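Long-range contact in bsobi restriction endonuclease (Geobacillus stearothermophilus, PDB 1DC1), which recognises the double-stranded DNA sequence 5'-CYCGRG-3' and cleaves it after the first cytosine, working as a homodimer: residues L11-Y24 and A282-L296. Residues are numbered along the deposited sequence; the frame is centred on the assembly and turned at random.
Sequences LKSVDDLKTTYEEY and AAIEHSMAEEIWDQL. With nucleotides of chain B.
V14 CG2 sits over one face of the W293 indole, 3.7 Å from the centroid of its five-membered ring, in a CH-pi contact. A chi1 of 180° swings the indole out from helix 286-298 towards the 11-14 segment, where a branched valine can reach it; the other branch, V14 CG1, meets A289 CB at 3.7 Å, the small alanine letting the loop come close. The backbone of S13 covers the six-membered ring on the face that V14 occupies, and L11 CB comes in at its edge. Were W293 replaced by an alanine, V14 CG2 and L11 CB would probably face a gap and the loop be less firmly seated on the helix. L17 CB rests against both A289 CB and I284 CG2. In this PDDEXK nuclease the N-terminal segment 11-20 thus runs, before helix 21-53 starts, along the first turns of helix 286-298 and the link 282-285 that joins it to strand 276-281 of the central sheet. There T19 N gives I284 O a backbone hydrogen bond of 2.9 Å, while T19 OG1, suited by its hydroxyl to do both, donates to A282 O and accepts from I284 N (3.0 Å). Farther out, Y24 OH donates to E285 OE2 (2.6 Å) on the anti side of the carboxylate, ring and carboxylate planes 59° apart. K18 NZ donates to a water that in turn donates to E285 OE1 and accepts from H286 N at the helix start. On the outer side, H286 ND1 donates in its ring plane to D15 OD1 (2.7 Å), using the syn side of a carboxylate turned 71° from the imidazole.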
# COMPACT_ATOMS: atom_id res chain seq x y z
N LEU D 11 -8.39 18.45 -21.35
CA LEU D 11 -7.03 17.94 -21.58
C LEU D 11 -6.55 18.22 -22.97
O LEU D 11 -7.13 17.73 -23.92
CB LEU D 11 -6.94 16.42 -21.44
CG LEU D 11 -7.31 15.96 -20.06
CD1 LEU D 11 -7.39 14.44 -20.04
CD2 LEU D 11 -6.29 16.51 -19.07
N LYS D 12 -5.48 18.98 -23.09
CA LYS D 12 -4.95 19.27 -24.41
C LYS D 12 -3.62 18.54 -24.64
O LYS D 12 -3.21 18.32 -25.78
CB LYS D 12 -4.78 20.77 -24.59
CG LYS D 12 -5.86 21.59 -23.88
CD LYS D 12 -7.29 21.23 -24.30
CE LYS D 12 -8.32 21.74 -23.26
NZ LYS D 12 -9.64 22.09 -23.86
N SER D 13 -2.95 18.17 -23.57
CA SER D 13 -1.67 17.48 -23.70
C SER D 13 -1.51 16.50 -22.54
O SER D 13 -2.20 16.62 -21.52
CB SER D 13 -0.50 18.48 -23.72
OG SER D 13 -0.39 19.22 -22.49
N VAL D 14 -0.60 15.54 -22.71
CA VAL D 14 -0.33 14.51 -21.70
C VAL D 14 -0.03 15.13 -20.37
O VAL D 14 -0.52 14.66 -19.35
CB VAL D 14 0.91 13.66 -22.01
CG1 VAL D 14 1.39 12.90 -20.77
CG2 VAL D 14 0.58 12.68 -23.10
N ASP D 15 0.76 16.19 -20.37
CA ASP D 15 1.09 16.71 -19.06
C ASP D 15 0.02 17.62 -18.42
O ASP D 15 0.18 18.08 -17.29
CB ASP D 15 2.56 17.28 -19.03
CG ASP D 15 3.63 16.21 -18.53
OD1 ASP D 15 3.39 14.96 -18.59
OD2 ASP D 15 4.72 16.63 -18.07
N ASP D 16 -1.11 17.80 -19.10
CA ASP D 16 -2.21 18.51 -18.50
C ASP D 16 -2.68 17.59 -17.33
O ASP D 16 -3.22 18.04 -16.33
CB ASP D 16 -3.33 18.70 -19.52
CG ASP D 16 -3.11 19.94 -20.40
OD1 ASP D 16 -2.13 20.67 -20.19
OD2 ASP D 16 -3.91 20.20 -21.31
N LEU D 17 -2.44 16.30 -17.45
CA LEU D 17 -2.84 15.34 -16.42
C LEU D 17 -1.92 15.30 -15.18
O LEU D 17 -2.32 14.87 -14.11
CB LEU D 17 -2.83 13.97 -17.04
CG LEU D 17 -4.11 13.28 -17.50
CD1 LEU D 17 -5.44 13.89 -16.92
CD2 LEU D 17 -3.98 13.26 -19.00
N LYS D 18 -0.68 15.73 -15.33
CA LYS D 18 0.31 15.70 -14.26
C LYS D 18 0.01 16.60 -13.04
O LYS D 18 -0.35 17.77 -13.18
CB LYS D 18 1.65 16.11 -14.89
CG LYS D 18 2.73 15.11 -14.92
CD LYS D 18 3.67 15.39 -13.76
CE LYS D 18 5.10 15.21 -14.18
NZ LYS D 18 5.87 14.77 -12.99
N THR D 19 0.18 16.06 -11.83
CA THR D 19 -0.04 16.85 -10.60
C THR D 19 1.16 17.79 -10.48
O THR D 19 2.33 17.39 -10.79
CB THR D 19 -0.08 15.94 -9.34
OG1 THR D 19 -1.14 15.00 -9.47
CG2 THR D 19 -0.30 16.75 -8.11
N THR D 20 0.91 19.01 -10.02
CA THR D 20 1.99 19.97 -9.90
C THR D 20 2.68 19.84 -8.54
O THR D 20 2.13 19.25 -7.59
CB THR D 20 1.49 21.40 -10.02
OG1 THR D 20 0.64 21.68 -8.91
CG2 THR D 20 0.71 21.62 -11.32
N TYR D 21 3.89 20.41 -8.46
CA TYR D 21 4.63 20.42 -7.22
C TYR D 21 3.83 21.14 -6.09
O TYR D 21 3.75 20.65 -4.96
CB TYR D 21 5.97 21.09 -7.48
CG TYR D 21 6.82 21.06 -6.26
CD1 TYR D 21 7.51 19.91 -5.91
CD2 TYR D 21 6.82 22.13 -5.38
CE1 TYR D 21 8.17 19.82 -4.69
CE2 TYR D 21 7.49 22.05 -4.16
CZ TYR D 21 8.15 20.89 -3.83
OH TYR D 21 8.78 20.82 -2.61
N GLU D 22 3.21 22.27 -6.41
CA GLU D 22 2.46 22.97 -5.38
C GLU D 22 1.24 22.20 -4.87
O GLU D 22 0.90 22.30 -3.67
CB GLU D 22 2.06 24.35 -5.87
CG GLU D 22 3.26 25.31 -5.83
CD GLU D 22 4.00 25.35 -4.44
OE1 GLU D 22 3.35 25.14 -3.38
OE2 GLU D 22 5.23 25.61 -4.43
N GLU D 23 0.61 21.44 -5.76
CA GLU D 23 -0.54 20.65 -5.39
C GLU D 23 -0.09 19.51 -4.46
O GLU D 23 -0.78 19.14 -3.52
CB GLU D 23 -1.24 20.13 -6.64
CG GLU D 23 -2.44 20.99 -7.09
CD GLU D 23 -3.05 21.91 -5.96
OE1 GLU D 23 -3.82 21.39 -5.11
OE2 GLU D 23 -2.76 23.14 -5.92
N TYR D 24 1.07 18.94 -4.75
CA TYR D 24 1.62 17.87 -3.90
C TYR D 24 1.93 18.44 -2.48
O TYR D 24 1.53 17.83 -1.48
CB TYR D 24 2.91 17.27 -4.52
CG TYR D 24 2.67 16.18 -5.57
CD1 TYR D 24 1.80 15.10 -5.30
CD2 TYR D 24 3.27 16.22 -6.82
CE1 TYR D 24 1.54 14.09 -6.25
CE2 TYR D 24 3.01 15.20 -7.78
CZ TYR D 24 2.15 14.15 -7.48
OH TYR D 24 1.90 13.16 -8.38
N ALA D 282 -5.57 12.06 -7.85
CA ALA D 282 -4.97 13.29 -7.34
C ALA D 282 -3.42 13.30 -7.56
O ALA D 282 -2.82 14.37 -7.71
CB ALA D 282 -5.33 13.48 -5.82
N ALA D 283 -2.80 12.12 -7.57
CA ALA D 283 -1.35 11.98 -7.79
C ALA D 283 -1.12 11.33 -9.16
O ALA D 283 -1.29 10.11 -9.32
CB ALA D 283 -0.74 11.13 -6.70
N ILE D 284 -0.79 12.13 -10.15
CA ILE D 284 -0.58 11.63 -11.49
C ILE D 284 0.80 12.09 -11.96
O ILE D 284 1.09 13.27 -12.07
CB ILE D 284 -1.73 12.13 -12.48
CG1 ILE D 284 -3.08 11.54 -12.04
CG2 ILE D 284 -1.45 11.64 -13.95
CD1 ILE D 284 -4.31 11.87 -12.94
N GLU D 285 1.65 11.10 -12.19
CA GLU D 285 3.03 11.28 -12.63
C GLU D 285 3.19 11.19 -14.18
O GLU D 285 2.28 10.75 -14.88
CB GLU D 285 3.89 10.24 -11.87
CG GLU D 285 3.91 10.56 -10.34
CD GLU D 285 4.63 11.89 -10.10
OE1 GLU D 285 5.86 11.88 -10.22
OE2 GLU D 285 4.00 12.93 -9.85
N HIS D 286 4.33 11.61 -14.73
CA HIS D 286 4.48 11.61 -16.17
C HIS D 286 4.26 10.28 -16.92
O HIS D 286 3.49 10.22 -17.89
CB HIS D 286 5.83 12.15 -16.56
CG HIS D 286 5.98 12.17 -18.03
ND1 HIS D 286 5.17 12.95 -18.82
CD2 HIS D 286 6.67 11.37 -18.86
CE1 HIS D 286 5.35 12.63 -20.09
NE2 HIS D 286 6.25 11.67 -20.14
N SER D 287 4.93 9.21 -16.49
CA SER D 287 4.79 7.91 -17.17
C SER D 287 3.36 7.43 -17.23
O SER D 287 2.85 7.08 -18.34
CB SER D 287 5.58 6.84 -16.47
OG SER D 287 5.41 5.63 -17.15
N MET D 288 2.71 7.37 -16.06
CA MET D 288 1.29 6.98 -16.03
C MET D 288 0.38 7.96 -16.85
O MET D 288 -0.61 7.53 -17.46
CB MET D 288 0.82 6.84 -14.59
CG MET D 288 0.85 8.10 -13.74
SD MET D 288 0.20 7.75 -12.11
CE MET D 288 -1.56 7.88 -12.29
N ALA D 289 0.71 9.25 -16.87
CA ALA D 289 -0.05 10.23 -17.64
C ALA D 289 0.02 9.85 -19.11
O ALA D 289 -0.98 9.96 -19.81
CB ALA D 289 0.51 11.67 -17.44
N GLU D 290 1.19 9.39 -19.56
CA GLU D 290 1.34 8.98 -20.95
C GLU D 290 0.43 7.79 -21.24
O GLU D 290 -0.22 7.72 -22.28
CB GLU D 290 2.77 8.59 -21.21
CG GLU D 290 3.72 9.77 -21.20
CD GLU D 290 3.99 10.31 -22.61
OE1 GLU D 290 3.14 10.12 -23.52
OE2 GLU D 290 5.06 10.93 -22.80
N GLU D 291 0.38 6.85 -20.31
CA GLU D 291 -0.46 5.68 -20.53
C GLU D 291 -1.95 6.03 -20.52
O GLU D 291 -2.74 5.45 -21.30
CB GLU D 291 -0.16 4.64 -19.45
CG GLU D 291 1.14 3.95 -19.69
CD GLU D 291 1.46 2.99 -18.59
OE1 GLU D 291 0.84 3.14 -17.52
OE2 GLU D 291 2.32 2.09 -18.79
N ILE D 292 -2.36 6.93 -19.63
CA ILE D 292 -3.77 7.36 -19.56
C ILE D 292 -4.14 8.04 -20.88
O ILE D 292 -5.17 7.75 -21.46
CB ILE D 292 -4.05 8.33 -18.39
CG1 ILE D 292 -3.90 7.58 -17.06
CG2 ILE D 292 -5.49 8.97 -18.52
CD1 ILE D 292 -3.68 8.47 -15.88
N TRP D 293 -3.27 8.95 -21.34
CA TRP D 293 -3.48 9.65 -22.59
C TRP D 293 -3.60 8.65 -23.75
O TRP D 293 -4.51 8.75 -24.59
CB TRP D 293 -2.34 10.59 -22.81
CG TRP D 293 -2.44 11.35 -24.04
CD1 TRP D 293 -1.90 11.02 -25.24
CD2 TRP D 293 -3.10 12.58 -24.21
NE1 TRP D 293 -2.17 11.99 -26.16
CE2 TRP D 293 -2.92 12.96 -25.56
CE3 TRP D 293 -3.83 13.42 -23.36
CZ2 TRP D 293 -3.44 14.15 -26.08
CZ3 TRP D 293 -4.36 14.59 -23.86
CH2 TRP D 293 -4.16 14.95 -25.22
N ASP D 294 -2.70 7.68 -23.82
CA ASP D 294 -2.78 6.69 -24.88
C ASP D 294 -4.12 5.95 -24.85
O ASP D 294 -4.71 5.66 -25.90
CB ASP D 294 -1.65 5.67 -24.73
CG ASP D 294 -0.33 6.25 -25.14
OD1 ASP D 294 -0.36 7.38 -25.69
OD2 ASP D 294 0.72 5.59 -24.91
N GLN D 295 -4.58 5.61 -23.65
CA GLN D 295 -5.86 4.89 -23.47
C GLN D 295 -7.05 5.77 -23.85
O GLN D 295 -8.06 5.26 -24.35
CB GLN D 295 -6.00 4.38 -22.02
CG GLN D 295 -5.04 3.25 -21.73
CD GLN D 295 -5.37 2.54 -20.43
OE1 GLN D 295 -6.50 2.58 -19.99
NE2 GLN D 295 -4.39 1.88 -19.83
N LEU D 296 -6.96 7.07 -23.57
CA LEU D 296 -8.04 7.97 -23.97
C LEU D 296 -8.05 8.05 -25.52
O LEU D 296 -9.09 8.01 -26.14
CB LEU D 296 -7.85 9.38 -23.38
CG LEU D 296 -8.07 9.54 -21.86
CD1 LEU D 296 -7.47 10.88 -21.42
CD2 LEU D 296 -9.57 9.41 -21.45
P DA B 4 7.90 6.10 -13.43
OP1 DA B 4 7.86 5.48 -14.78
OP2 DA B 4 6.87 7.10 -13.03
O5' DA B 4 7.91 4.92 -12.35
C5' DA B 4 9.07 4.05 -12.24
C4' DA B 4 9.05 3.30 -10.93
O4' DA B 4 9.60 4.06 -9.83
C3' DA B 4 7.67 2.82 -10.51
O3' DA B 4 7.68 1.47 -10.07
C2' DA B 4 7.42 3.63 -9.24
C1' DA B 4 8.83 3.76 -8.71
N9 DA B 4 9.03 4.81 -7.72
C8 DA B 4 8.49 6.04 -7.67
N7 DA B 4 8.75 6.69 -6.57
C5 DA B 4 9.55 5.83 -5.86
C6 DA B 4 10.13 5.91 -4.58
N6 DA B 4 9.93 6.94 -3.77
N1 DA B 4 10.90 4.87 -4.17
C2 DA B 4 11.04 3.84 -4.96
N3 DA B 4 10.52 3.63 -6.17
C4 DA B 4 9.78 4.68 -6.57
O HOH W 1 6.66 11.83 -12.97